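Local coordinates for putative uncharacterized protein (Xanthomonas oryzae pv. oryzae, PDB 4KL0), which binds calcium and is probably a hydrolase of N-glycosyl compounds, related to the inosine-uridine nucleoside hydrolases, at residues T34-K38 against R76-A80; D41-T45 against N315-P319; A233-Y239 against V311-L316. All blocks are in the same frame, centred on the assembly; numbering follows the deposited sequence.

In the fold
Contacts 1 and 2 are buried and meet at one calcium ion: contact 1 brings Asp35 from the loop after strand 28-34, contact 2 brings Asp42 and Asp318 from the starts of helices 41-54 and 317-325. They touch, Thr34 OG1 lying 2.6 Å from Asp42 OD1, a probable hydrogen bond. Contact 3 lies farther out, its centre about 16 Å from the centre of the chain, and is partly buried; it shares Asn315 and Leu316 with contact 2, and Val44 packs on Phe238 and Tyr239. Metal-binding carboxylates in contacts 1 and 2 give way to a backbone bridge with aromatic and aliphatic packing in contact 3, where waters bridge backbone and hydroxyl groups instead of binding the metal.

Contact 1: T34-K38 against R76-A80; sequences TDPNK and RAQLA. With CA (calcium ion), chain B.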
ATOM      1  N   THR A  34      -4.384  -5.424  -2.569  1.00 10.26           N
ATOM      2  CA  THR A  34      -4.309  -4.804  -1.228  1.00 10.43           C
ATOM      3  C   THR A  34      -4.967  -5.657  -0.144  1.00 11.99           C
ATOM      4  O   THR A  34      -5.734  -6.577  -0.451  1.00 13.14           O
ATOM      5  CB  THR A  34      -5.010  -3.458  -1.323  1.00 10.80           C
ATOM      6  OG1 THR A  34      -5.030  -2.773  -0.064  1.00 11.94           O
ATOM      7  CG2 THR A  34      -6.436  -3.611  -1.798  1.00 12.73           C
ATOM      8  N   ASP A  35      -4.572  -5.447   1.119  1.00 10.71           N
ATOM      9  CA  ASP A  35      -5.024  -6.282   2.254  1.00 11.47           C
ATOM     10  C   ASP A  35      -5.339  -5.375   3.442  1.00 12.72           C
ATOM     11  O   ASP A  35      -4.670  -5.423   4.459  1.00 13.21           O
ATOM     12  CB  ASP A  35      -3.963  -7.340   2.635  1.00 12.42           C
ATOM     13  CG  ASP A  35      -2.567  -6.733   2.923  1.00 13.09           C
ATOM     14  OD1 ASP A  35      -2.397  -5.490   2.804  1.00 12.74           O
ATOM     15  OD2 ASP A  35      -1.664  -7.526   3.341  1.00 14.65           O
ATOM     16  N   PRO A  36      -6.391  -4.580   3.311  1.00 10.01           N
ATOM     17  CA  PRO A  36      -6.613  -3.519   4.334  1.00 10.21           C
ATOM     18  C   PRO A  36      -7.133  -4.048   5.688  1.00 11.25           C
ATOM     19  O   PRO A  36      -7.673  -5.180   5.837  1.00 13.20           O
ATOM     20  CB  PRO A  36      -7.695  -2.646   3.685  1.00 11.99           C
ATOM     21  CG  PRO A  36      -8.509  -3.634   2.809  1.00 10.57           C
ATOM     22  CD  PRO A  36      -7.377  -4.513   2.212  1.00 10.65           C
ATOM     23  N   ASN A  37      -6.973  -3.164   6.665  1.00 12.02           N
ATOM     24  CA  ASN A  37      -7.505  -3.357   8.037  1.00 10.88           C
ATOM     25  C   ASN A  37      -6.781  -4.401   8.882  1.00 14.24           C
ATOM     26  O   ASN A  37      -7.356  -4.936   9.827  1.00 14.25           O
ATOM     27  CB  ASN A  37      -9.008  -3.564   8.034  1.00 11.84           C
ATOM     28  CG  ASN A  37      -9.632  -3.130   9.347  1.00 15.11           C
ATOM     29  OD1 ASN A  37      -9.256  -2.073   9.880  1.00 14.04           O
ATOM     30  ND2 ASN A  37     -10.572  -3.938   9.890  1.00 15.33           N
ATOM     31  N   LYS A  38      -5.528  -4.703   8.561  1.00 13.47           N
ATOM     32  CA  LYS A  38      -4.684  -5.331   9.590  1.00 14.62           C
ATOM     33  C   LYS A  38      -3.648  -4.336  10.108  1.00 17.73           C
ATOM     34  O   LYS A  38      -2.971  -4.574  11.120  1.00 21.44           O
ATOM     35  CB  LYS A  38      -4.050  -6.665   9.134  1.00 17.32           C
ATOM     36  CG  LYS A  38      -3.351  -6.721   7.781  1.00 16.75           C
ATOM     37  CD  LYS A  38      -1.905  -6.182   7.828  1.00 19.00           C
ATOM     38  CE  LYS A  38      -1.178  -6.408   6.448  1.00 15.56           C
ATOM     39  NZ  LYS A  38       0.204  -5.814   6.537  1.00 16.31           N
ATOM     40  N   ARG A  76     -12.518  -7.671   4.305  1.00 13.00           N
ATOM     41  CA  ARG A  76     -11.564  -6.653   3.901  1.00 13.11           C
ATOM     42  C   ARG A  76     -12.052  -5.897   2.680  1.00 12.57           C
ATOM     43  O   ARG A  76     -11.917  -4.683   2.642  1.00 13.66           O
ATOM     44  CB  ARG A  76     -10.181  -7.271   3.644  1.00 11.92           C
ATOM     45  CG  ARG A  76      -9.543  -7.901   4.836  1.00 10.41           C
ATOM     46  CD  ARG A  76      -8.063  -8.278   4.514  1.00 11.55           C
ATOM     47  NE  ARG A  76      -7.558  -9.265   5.462  1.00 11.30           N
ATOM     48  CZ  ARG A  76      -7.269  -9.028   6.732  1.00 11.02           C
ATOM     49  NH1 ARG A  76      -7.426  -7.773   7.267  1.00 11.41           N
ATOM     50  NH2 ARG A  76      -6.810 -10.024   7.495  1.00 11.17           N
ATOM     51  N   ALA A  77     -12.649  -6.600   1.707  1.00 12.85           N
ATOM     52  CA  ALA A  77     -13.124  -5.956   0.505  1.00 13.26           C
ATOM     53  C   ALA A  77     -14.296  -5.006   0.826  1.00 13.58           C
ATOM     54  O   ALA A  77     -14.382  -3.933   0.284  1.00 13.26           O
ATOM     55  CB  ALA A  77     -13.573  -7.026  -0.531  1.00 12.07           C
ATOM     56  N   GLN A  78     -15.191  -5.434   1.697  1.00 12.86           N
ATOM     57  CA  GLN A  78     -16.273  -4.591   2.153  1.00 15.89           C
ATOM     58  C   GLN A  78     -15.731  -3.368   2.844  1.00 14.55           C
ATOM     59  O   GLN A  78     -16.265  -2.272   2.663  1.00 15.05           O
ATOM     60  CB  GLN A  78     -17.182  -5.349   3.089  1.00 16.66           C
ATOM     61  CG  GLN A  78     -18.024  -6.443   2.348  1.00 16.21           C
ATOM     62  CD  GLN A  78     -18.811  -7.265   3.333  1.00 23.42           C
ATOM     63  OE1 GLN A  78     -19.445  -6.709   4.231  1.00 26.56           O
ATOM     64  NE2 GLN A  78     -18.761  -8.588   3.204  1.00 20.61           N
ATOM     65  N   LEU A  79     -14.691  -3.516   3.671  1.00 13.65           N
ATOM     66  CA  LEU A  79     -14.089  -2.320   4.247  1.00 14.60           C
ATOM     67  C   LEU A  79     -13.449  -1.366   3.210  1.00 11.00           C
ATOM     68  O   LEU A  79     -13.603  -0.172   3.303  1.00 13.33           O
ATOM     69  CB  LEU A  79     -13.069  -2.724   5.314  1.00 13.99           C
ATOM     70  CG  LEU A  79     -12.257  -1.620   5.953  1.00 14.31           C
ATOM     71  CD1 LEU A  79     -11.925  -2.072   7.293  1.00 19.64           C
ATOM     72  CD2 LEU A  79     -10.960  -1.359   5.152  1.00 13.65           C
ATOM     73  N   ALA A  80     -12.705  -1.917   2.250  1.00 11.22           N
ATOM     74  CA  ALA A  80     -12.135  -1.094   1.220  1.00 13.05           C
ATOM     75  C   ALA A  80     -13.222  -0.326   0.490  1.00 13.47           C
ATOM     76  O   ALA A  80     -13.107   0.886   0.285  1.00 12.65           O
ATOM     77  CB  ALA A  80     -11.282  -1.903   0.241  1.00 12.23           C
TER
HETATM   78 CA    CA B 501      -0.626  -3.746   2.767  1.00 10.46          CA
HETATM   79  O   HOH W   1       0.382  -5.996   3.577  1.00 12.46           O
HETATM   80  O   HOH W   2       0.215  -3.246   5.053  1.00 15.13           O
HETATM   81  O   HOH W   3       2.068  -3.759   2.671  1.00 13.09           O
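Arg76 crosses Pro36 at a slant, its CB 4.1 Å from Pro36 CG, and turns its guanidinium edge to the backbone beyond. NH1 donates to Pro36 O at 3.0 Å with an N-H...O angle of 155°; the oxygen lies close to the guanidinium plane, while the donor is tilted from the carbonyl plane. The other nitrogens are held from outside, NE by Leu67 O and NH2 by His110 O and Lys112 O, which fixes the rotation of the group. One turn along the helix, Leu79, with CG anti to the backbone N (chi1 175°), sends CD2 to Pro36 CB at 3.8 Å, while CD1 presses on Asn37 CG at 3.3 Å at about a right angle. The Asn37 amide is tied to Tyr252 and Leu114. Across the loop Asp35 OD1 binds the calcium ion at 2.5 Å and OD2 accepts from a metal-bound water, 2.6 Å away, which accepts from Lys38 NZ. The aspartate-bearing loop after the first sheet strand is characteristic of the nucleoside hydrolase calcium site. It is wedged between helix 70-86 and helix 41-54, where Pro36 meets Asp42 and Tyr46, with Val65 of strand 58-65 against both Pro36 and Arg76.

Contact 2: D41-T45 against N315-P319; sequences DDVVT and NLYDP. With CA (calcium ion), chain B.
Asp41 meets the start of helix 317-325 with every part of its side chain. Its CB lies 3.5 Å from Asp318 OD2; CG and OD1 come up to Tyr317 CD2, and the carboxylate is turned nearly parallel to the ring plane. OD2 lies at that ring's edge and accepts from Asp318 N at 3.1 Å, nearly straight at 169°, through its anti lone pair, with a weak second bond from Tyr317 N. The carboxylate thus takes up backbone N-H groups of the first turn of the helix. Here two helix starts converge on the calcium site of the nucleoside hydrolase fold. Asp42 grips the ion with both oxygens, OD2 at 2.5 Å and OD1 at 2.8 Å, and Asp318 with OD2 at 2.4 Å; the two carboxylate planes stand 79° apart. Asp35, the backbone oxygen of Ile151 and three waters complete the shell, one water also donating to Asp318 OD1. Thr34 OG1 steadies Asp42 OD1. Thr45 OG1, anti to its own carbonyl carbon (chi1 -52°), donates back to Asp41 O while touching Asp318 CB and the Pro319 ring. Beyond it Val44 CG1 packs at 3.6 Å on Pro319 CG.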
ATOM      1  N   ASP A  41      -1.834   1.016   6.780  1.00 14.00           N
ATOM      2  CA  ASP A  41      -1.121   1.367   5.532  1.00 15.22           C
ATOM      3  C   ASP A  41      -1.989   1.395   4.293  1.00 12.22           C
ATOM      4  O   ASP A  41      -1.893   2.321   3.482  1.00 12.33           O
ATOM      5  CB  ASP A  41      -0.096   0.307   5.270  1.00 16.82           C
ATOM      6  CG  ASP A  41       1.140   0.562   5.978  1.00 23.85           C
ATOM      7  OD1 ASP A  41       1.178   0.330   7.232  1.00 27.15           O
ATOM      8  OD2 ASP A  41       2.094   0.948   5.262  1.00 25.02           O
ATOM      9  N   ASP A  42      -2.778   0.336   4.075  1.00 12.34           N
ATOM     10  CA  ASP A  42      -3.541   0.284   2.838  1.00 10.89           C
ATOM     11  C   ASP A  42      -4.540   1.409   2.775  1.00 10.21           C
ATOM     12  O   ASP A  42      -4.758   1.991   1.696  1.00 11.24           O
ATOM     13  CB  ASP A  42      -4.211  -1.104   2.671  1.00 11.56           C
ATOM     14  CG  ASP A  42      -3.192  -2.242   2.664  1.00 11.49           C
ATOM     15  OD1 ASP A  42      -2.998  -2.796   1.577  1.00 12.89           O
ATOM     16  OD2 ASP A  42      -2.585  -2.561   3.756  1.00 13.17           O
ATOM     17  N   VAL A  43      -5.188   1.700   3.915  1.00 11.21           N
ATOM     18  CA  VAL A  43      -6.200   2.760   3.892  1.00 10.84           C
ATOM     19  C   VAL A  43      -5.600   4.150   3.751  1.00 12.44           C
ATOM     20  O   VAL A  43      -6.207   4.994   3.085  1.00 11.97           O
ATOM     21  CB  VAL A  43      -7.138   2.624   5.085  1.00 10.82           C
ATOM     22  CG1 VAL A  43      -8.065   3.874   5.198  1.00 13.02           C
ATOM     23  CG2 VAL A  43      -7.972   1.329   4.862  1.00 13.22           C
ATOM     24  N   VAL A  44      -4.391   4.380   4.292  1.00 10.57           N
ATOM     25  CA  VAL A  44      -3.694   5.624   3.976  1.00 11.55           C
ATOM     26  C   VAL A  44      -3.438   5.698   2.466  1.00 10.77           C
ATOM     27  O   VAL A  44      -3.603   6.781   1.848  1.00 10.86           O
ATOM     28  CB  VAL A  44      -2.339   5.749   4.741  1.00 11.61           C
ATOM     29  CG1 VAL A  44      -1.702   7.132   4.385  1.00 13.09           C
ATOM     30  CG2 VAL A  44      -2.614   5.648   6.269  1.00 12.10           C
ATOM     31  N   THR A  45      -3.118   4.548   1.850  1.00 10.82           N
ATOM     32  CA  THR A  45      -2.870   4.551   0.406  1.00 10.09           C
ATOM     33  C   THR A  45      -4.149   4.910  -0.355  1.00 10.99           C
ATOM     34  O   THR A  45      -4.094   5.659  -1.349  1.00 11.49           O
ATOM     35  CB  THR A  45      -2.377   3.156  -0.054  1.00  9.57           C
ATOM     36  OG1 THR A  45      -1.287   2.774   0.766  1.00 10.43           O
ATOM     37  CG2 THR A  45      -1.938   3.187  -1.518  1.00 11.50           C
ATOM     38  N   ASN A 315       5.913   4.239  10.230  1.00 18.39           N
ATOM     39  CA  ASN A 315       6.179   3.928   8.817  1.00 16.66           C
ATOM     40  C   ASN A 315       4.943   3.887   7.898  1.00 16.72           C
ATOM     41  O   ASN A 315       3.872   3.387   8.328  1.00 18.78           O
ATOM     42  CB  ASN A 315       6.910   2.602   8.748  1.00 18.56           C
ATOM     43  CG  ASN A 315       8.242   2.662   9.447  1.00 20.06           C
ATOM     44  OD1 ASN A 315       8.918   3.710   9.449  1.00 22.07           O
ATOM     45  ND2 ASN A 315       8.652   1.536  10.028  1.00 23.19           N
ATOM     46  N   LEU A 316       5.065   4.452   6.695  1.00 16.64           N
ATOM     47  CA  LEU A 316       3.986   4.379   5.665  1.00 15.56           C
ATOM     48  C   LEU A 316       4.461   3.602   4.411  1.00 15.47           C
ATOM     49  O   LEU A 316       4.739   4.167   3.339  1.00 17.71           O
ATOM     50  CB  LEU A 316       3.490   5.790   5.256  1.00 14.58           C
ATOM     51  CG  LEU A 316       2.727   6.526   6.358  1.00 15.45           C
ATOM     52  CD1 LEU A 316       2.329   7.995   5.965  1.00 15.96           C
ATOM     53  CD2 LEU A 316       1.527   5.653   6.847  1.00 16.82           C
ATOM     54  N   TYR A 317       4.494   2.281   4.494  1.00 13.11           N
ATOM     55  CA  TYR A 317       5.109   1.526   3.426  1.00 13.34           C
ATOM     56  C   TYR A 317       4.295   1.575   2.158  1.00 12.75           C
ATOM     57  O   TYR A 317       4.801   1.802   1.080  1.00 12.68           O
ATOM     58  CB  TYR A 317       5.213   0.036   3.820  1.00 15.46           C
ATOM     59  CG  TYR A 317       5.858  -0.205   5.167  1.00 16.59           C
ATOM     60  CD1 TYR A 317       7.235  -0.231   5.291  1.00 16.91           C
ATOM     61  CD2 TYR A 317       5.072  -0.430   6.294  1.00 18.11           C
ATOM     62  CE1 TYR A 317       7.838  -0.461   6.536  1.00 18.45           C
ATOM     63  CE2 TYR A 317       5.650  -0.648   7.544  1.00 19.80           C
ATOM     64  CZ  TYR A 317       7.026  -0.661   7.647  1.00 20.40           C
ATOM     65  OH  TYR A 317       7.611  -0.901   8.889  1.00 20.88           O
ATOM     66  N   ASP A 318       3.004   1.358   2.302  1.00 10.73           N
ATOM     67  CA  ASP A 318       2.188   1.260   1.114  1.00 10.13           C
ATOM     68  C   ASP A 318       1.952   2.613   0.403  1.00 10.19           C
ATOM     69  O   ASP A 318       1.947   2.673  -0.848  1.00 11.28           O
ATOM     70  CB  ASP A 318       0.859   0.578   1.460  1.00 12.00           C
ATOM     71  CG  ASP A 318       1.034  -0.875   1.830  1.00 13.13           C
ATOM     72  OD1 ASP A 318       2.118  -1.455   1.626  1.00 12.34           O
ATOM     73  OD2 ASP A 318       0.070  -1.514   2.305  1.00 11.45           O
ATOM     74  N   PRO A 319       1.751   3.700   1.152  1.00 10.53           N
ATOM     75  CA  PRO A 319       1.599   4.979   0.454  1.00 10.84           C
ATOM     76  C   PRO A 319       2.854   5.332  -0.303  1.00 11.35           C
ATOM     77  O   PRO A 319       2.740   5.849  -1.413  1.00 11.51           O
ATOM     78  CB  PRO A 319       1.438   5.956   1.612  1.00 10.06           C
ATOM     79  CG  PRO A 319       0.696   5.169   2.617  1.00 10.89           C
ATOM     80  CD  PRO A 319       1.334   3.792   2.569  1.00 12.12           C
TER
HETATM   81 CA    CA B 501      -0.626  -3.746   2.767  1.00 10.46          CA
HETATM   82  O   HOH W   3       2.068  -3.759   2.671  1.00 13.09           O
HETATM   83  O   HOH W   2       0.215  -3.246   5.053  1.00 15.13           O
HETATM   84  O   HOH W   1       0.382  -5.996   3.577  1.00 12.46           O

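Contact 3: A233-Y239 against V311-L316; sequences AVPPAFY and VTKLNL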
ATOM      1  N   ALA A 233       9.514   8.166   7.636  1.00 23.26           N
ATOM      2  CA  ALA A 233       8.511   7.877   8.657  1.00 22.25           C
ATOM      3  C   ALA A 233       7.843   9.157   9.099  1.00 20.34           C
ATOM      4  O   ALA A 233       8.511  10.197   9.196  1.00 20.66           O
ATOM      5  CB  ALA A 233       9.175   7.180   9.889  1.00 20.39           C
ATOM      6  N   VAL A 234       6.544   9.113   9.343  1.00 19.14           N
ATOM      7  CA  VAL A 234       5.773  10.302   9.748  1.00 20.85           C
ATOM      8  C   VAL A 234       5.506  10.297  11.261  1.00 20.26           C
ATOM      9  O   VAL A 234       5.498   9.244  11.912  1.00 17.57           O
ATOM     10  CB  VAL A 234       4.448  10.381   8.984  1.00 20.96           C
ATOM     11  CG1 VAL A 234       4.703  10.469   7.439  1.00 21.81           C
ATOM     12  CG2 VAL A 234       3.512   9.208   9.392  1.00 18.48           C
ATOM     13  N   PRO A 235       5.288  11.488  11.870  1.00 20.91           N
ATOM     14  CA  PRO A 235       4.987  11.486  13.313  1.00 18.35           C
ATOM     15  C   PRO A 235       3.496  11.272  13.569  1.00 18.25           C
ATOM     16  O   PRO A 235       2.718  11.283  12.563  1.00 19.23           O
ATOM     17  CB  PRO A 235       5.363  12.919  13.741  1.00 18.10           C
ATOM     18  CG  PRO A 235       4.994  13.740  12.490  1.00 21.96           C
ATOM     19  CD  PRO A 235       5.344  12.847  11.283  1.00 20.62           C
ATOM     20  N   PRO A 236       3.067  11.108  14.844  1.00 16.55           N
ATOM     21  CA  PRO A 236       1.634  11.022  15.150  1.00 18.61           C
ATOM     22  C   PRO A 236       0.847  12.200  14.580  1.00 20.28           C
ATOM     23  O   PRO A 236      -0.342  12.025  14.356  1.00 19.26           O
ATOM     24  CB  PRO A 236       1.581  11.062  16.703  1.00 21.66           C
ATOM     25  CG  PRO A 236       2.872  10.460  17.124  1.00 22.60           C
ATOM     26  CD  PRO A 236       3.886  10.656  15.995  1.00 19.84           C
ATOM     27  N   ALA A 237       1.471  13.377  14.417  1.00 20.74           N
ATOM     28  CA  ALA A 237       0.742  14.557  13.964  1.00 22.06           C
ATOM     29  C   ALA A 237       0.130  14.290  12.602  1.00 20.79           C
ATOM     30  O   ALA A 237      -0.895  14.948  12.248  1.00 22.28           O
ATOM     31  CB  ALA A 237       1.663  15.803  13.920  1.00 23.29           C
ATOM     32  N   PHE A 238       0.759  13.387  11.837  1.00 20.76           N
ATOM     33  CA  PHE A 238       0.198  12.961  10.526  1.00 18.49           C
ATOM     34  C   PHE A 238      -1.226  12.446  10.716  1.00 18.46           C
ATOM     35  O   PHE A 238      -2.142  12.895  10.012  1.00 17.82           O
ATOM     36  CB  PHE A 238       1.094  11.958   9.764  1.00 17.61           C
ATOM     37  CG  PHE A 238       0.420  11.355   8.534  1.00 19.10           C
ATOM     38  CD1 PHE A 238       0.513  11.993   7.299  1.00 20.43           C
ATOM     39  CD2 PHE A 238      -0.314  10.178   8.640  1.00 15.95           C
ATOM     40  CE1 PHE A 238      -0.113  11.460   6.181  1.00 21.07           C
ATOM     41  CE2 PHE A 238      -0.920   9.635   7.552  1.00 16.57           C
ATOM     42  CZ  PHE A 238      -0.821  10.283   6.298  1.00 17.48           C
ATOM     43  N   TYR A 239      -1.426  11.555  11.692  1.00 16.13           N
ATOM     44  CA  TYR A 239      -2.727  10.943  11.965  1.00 16.91           C
ATOM     45  C   TYR A 239      -3.647  11.910  12.701  1.00 17.63           C
ATOM     46  O   TYR A 239      -4.862  11.877  12.525  1.00 19.38           O
ATOM     47  CB  TYR A 239      -2.550   9.672  12.799  1.00 15.74           C
ATOM     48  CG  TYR A 239      -1.933   8.542  11.938  1.00 15.21           C
ATOM     49  CD1 TYR A 239      -2.746   7.797  11.121  1.00 15.74           C
ATOM     50  CD2 TYR A 239      -0.556   8.261  11.943  1.00 13.95           C
ATOM     51  CE1 TYR A 239      -2.258   6.805  10.325  1.00 13.46           C
ATOM     52  CE2 TYR A 239      -0.031   7.256  11.130  1.00 16.80           C
ATOM     53  CZ  TYR A 239      -0.918   6.551  10.303  1.00 15.23           C
ATOM     54  OH  TYR A 239      -0.515   5.543   9.493  1.00 16.64           O
ATOM     55  N   VAL A 311       6.129   9.607  20.692  1.00 21.97           N
ATOM     56  CA  VAL A 311       6.399   8.906  19.437  1.00 23.77           C
ATOM     57  C   VAL A 311       6.608   9.937  18.345  1.00 24.03           C
ATOM     58  O   VAL A 311       5.851  10.920  18.282  1.00 23.32           O
ATOM     59  CB  VAL A 311       5.247   7.954  19.080  1.00 21.05           C
ATOM     60  CG1 VAL A 311       5.404   7.480  17.628  1.00 21.03           C
ATOM     61  CG2 VAL A 311       5.243   6.777  20.066  1.00 22.50           C
ATOM     62  N   THR A 312       7.644   9.720  17.540  1.00 20.07           N
ATOM     63  CA  THR A 312       7.982  10.542  16.368  1.00 27.64           C
ATOM     64  C   THR A 312       8.049   9.800  14.989  1.00 22.87           C
ATOM     65  O   THR A 312       8.104  10.448  13.923  1.00 23.36           O
ATOM     66  CB  THR A 312       9.354  11.283  16.584  1.00 29.02           C
ATOM     67  OG1 THR A 312      10.441  10.363  16.458  1.00 33.34           O
ATOM     68  CG2 THR A 312       9.400  11.912  17.960  1.00 32.09           C
ATOM     69  N   LYS A 313       8.037   8.464  14.980  1.00 21.65           N
ATOM     70  CA  LYS A 313       8.398   7.732  13.761  1.00 20.38           C
ATOM     71  C   LYS A 313       7.371   6.630  13.493  1.00 19.74           C
ATOM     72  O   LYS A 313       7.387   5.614  14.200  1.00 22.55           O
ATOM     73  CB  LYS A 313       9.746   7.028  13.951  1.00 25.61           C
ATOM     74  CG  LYS A 313      10.920   7.967  14.286  1.00 29.48           C
ATOM     75  CD  LYS A 313      12.265   7.249  14.072  1.00 32.79           C
ATOM     76  CE  LYS A 313      12.828   6.672  15.381  1.00 35.59           C
ATOM     77  NZ  LYS A 313      13.877   5.614  15.128  1.00 38.13           N
ATOM     78  N   LEU A 314       6.522   6.797  12.472  1.00 18.84           N
ATOM     79  CA  LEU A 314       5.515   5.796  12.102  1.00 18.05           C
ATOM     80  C   LEU A 314       5.703   5.513  10.592  1.00 16.35           C
ATOM     81  O   LEU A 314       5.649   6.448   9.755  1.00 17.06           O
ATOM     82  CB  LEU A 314       4.090   6.296  12.388  1.00 15.60           C
ATOM     83  CG  LEU A 314       3.846   6.576  13.885  1.00 20.89           C
ATOM     84  CD1 LEU A 314       2.606   7.433  14.001  1.00 19.73           C
ATOM     85  CD2 LEU A 314       3.767   5.246  14.714  1.00 17.13           C
ATOM     86  N   ASN A 315       5.913   4.239  10.230  1.00 18.39           N
ATOM     87  CA  ASN A 315       6.179   3.928   8.817  1.00 16.66           C
ATOM     88  C   ASN A 315       4.943   3.887   7.898  1.00 16.72           C
ATOM     89  O   ASN A 315       3.872   3.387   8.328  1.00 18.78           O
ATOM     90  CB  ASN A 315       6.910   2.602   8.748  1.00 18.56           C
ATOM     91  CG  ASN A 315       8.242   2.662   9.447  1.00 20.06           C
ATOM     92  OD1 ASN A 315       8.918   3.710   9.449  1.00 22.07           O
ATOM     93  ND2 ASN A 315       8.652   1.536  10.028  1.00 23.19           N
ATOM     94  N   LEU A 316       5.065   4.452   6.695  1.00 16.64           N
ATOM     95  CA  LEU A 316       3.986   4.379   5.665  1.00 15.56           C
ATOM     96  C   LEU A 316       4.461   3.602   4.411  1.00 15.47           C
ATOM     97  O   LEU A 316       4.739   4.167   3.339  1.00 17.71           O
ATOM     98  CB  LEU A 316       3.490   5.790   5.256  1.00 14.58           C
ATOM     99  CG  LEU A 316       2.727   6.526   6.358  1.00 15.45           C
ATOM    100  CD1 LEU A 316       2.329   7.995   5.965  1.00 15.96           C
ATOM    101  CD2 LEU A 316       1.527   5.653   6.847  1.00 16.82           C
TER
HETATM  102  O   HOH W   4       8.619  11.704  11.795  1.00 27.26           O
HETATM  103  O   HOH W   5       1.888   4.553  10.011  1.00 17.82           O
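Leu316 extends its two methyls to different rings. CD1 lies over one face of Phe238 in a CH-pi contact, 4.1 Å from the ring centroid and 18° off the normal, and also meets Val234 CG1 at 3.7 Å; CD2 comes to Tyr239 OH. The leucine's CG is anti to the carbonyl carbon (chi1 -69°), and its extended chi2 carries CD1 on toward Phe238. The first torsions of the neighbouring aromatics differ, CG being anti to the backbone N in Phe238 (chi1 171°) and to the carbonyl carbon in Tyr239, which brings the rings together with Phe238 CD2 over the centre of the Tyr239 face and Tyr239 CD2 at the Phe238 edge. Tyr239 OH donates to a water that donates on to Asn315 O, bridging ring and backbone. The two segments form a single antiparallel bridge, Val234 with Leu314 as a hydrogen-bonded pair: Val234 N donates to Leu314 O at 2.8 Å, and Leu314 N to Val234 O at 2.7 Å. The bridge ties the lead-in to helix 236-243 to that of helix 317-325. Leu314 CD1 fits between Pro236 and Tyr239 CD2, 3.9 Å from the latter and oblique to its ring. The Pro236 ring lies against Val311, CD 3.9 Å from CG1. Near the surface a second water donates to both Ala233 O and Thr312 O, and Ala233 O also accepts from Arg362. Ala233 CB touches Asn315 OD1 at 3.5 Å, the amide being held by ND2 donating to Tyr317 OH, and helix 358-372 backs Phe238 through Ser366 and Ala369.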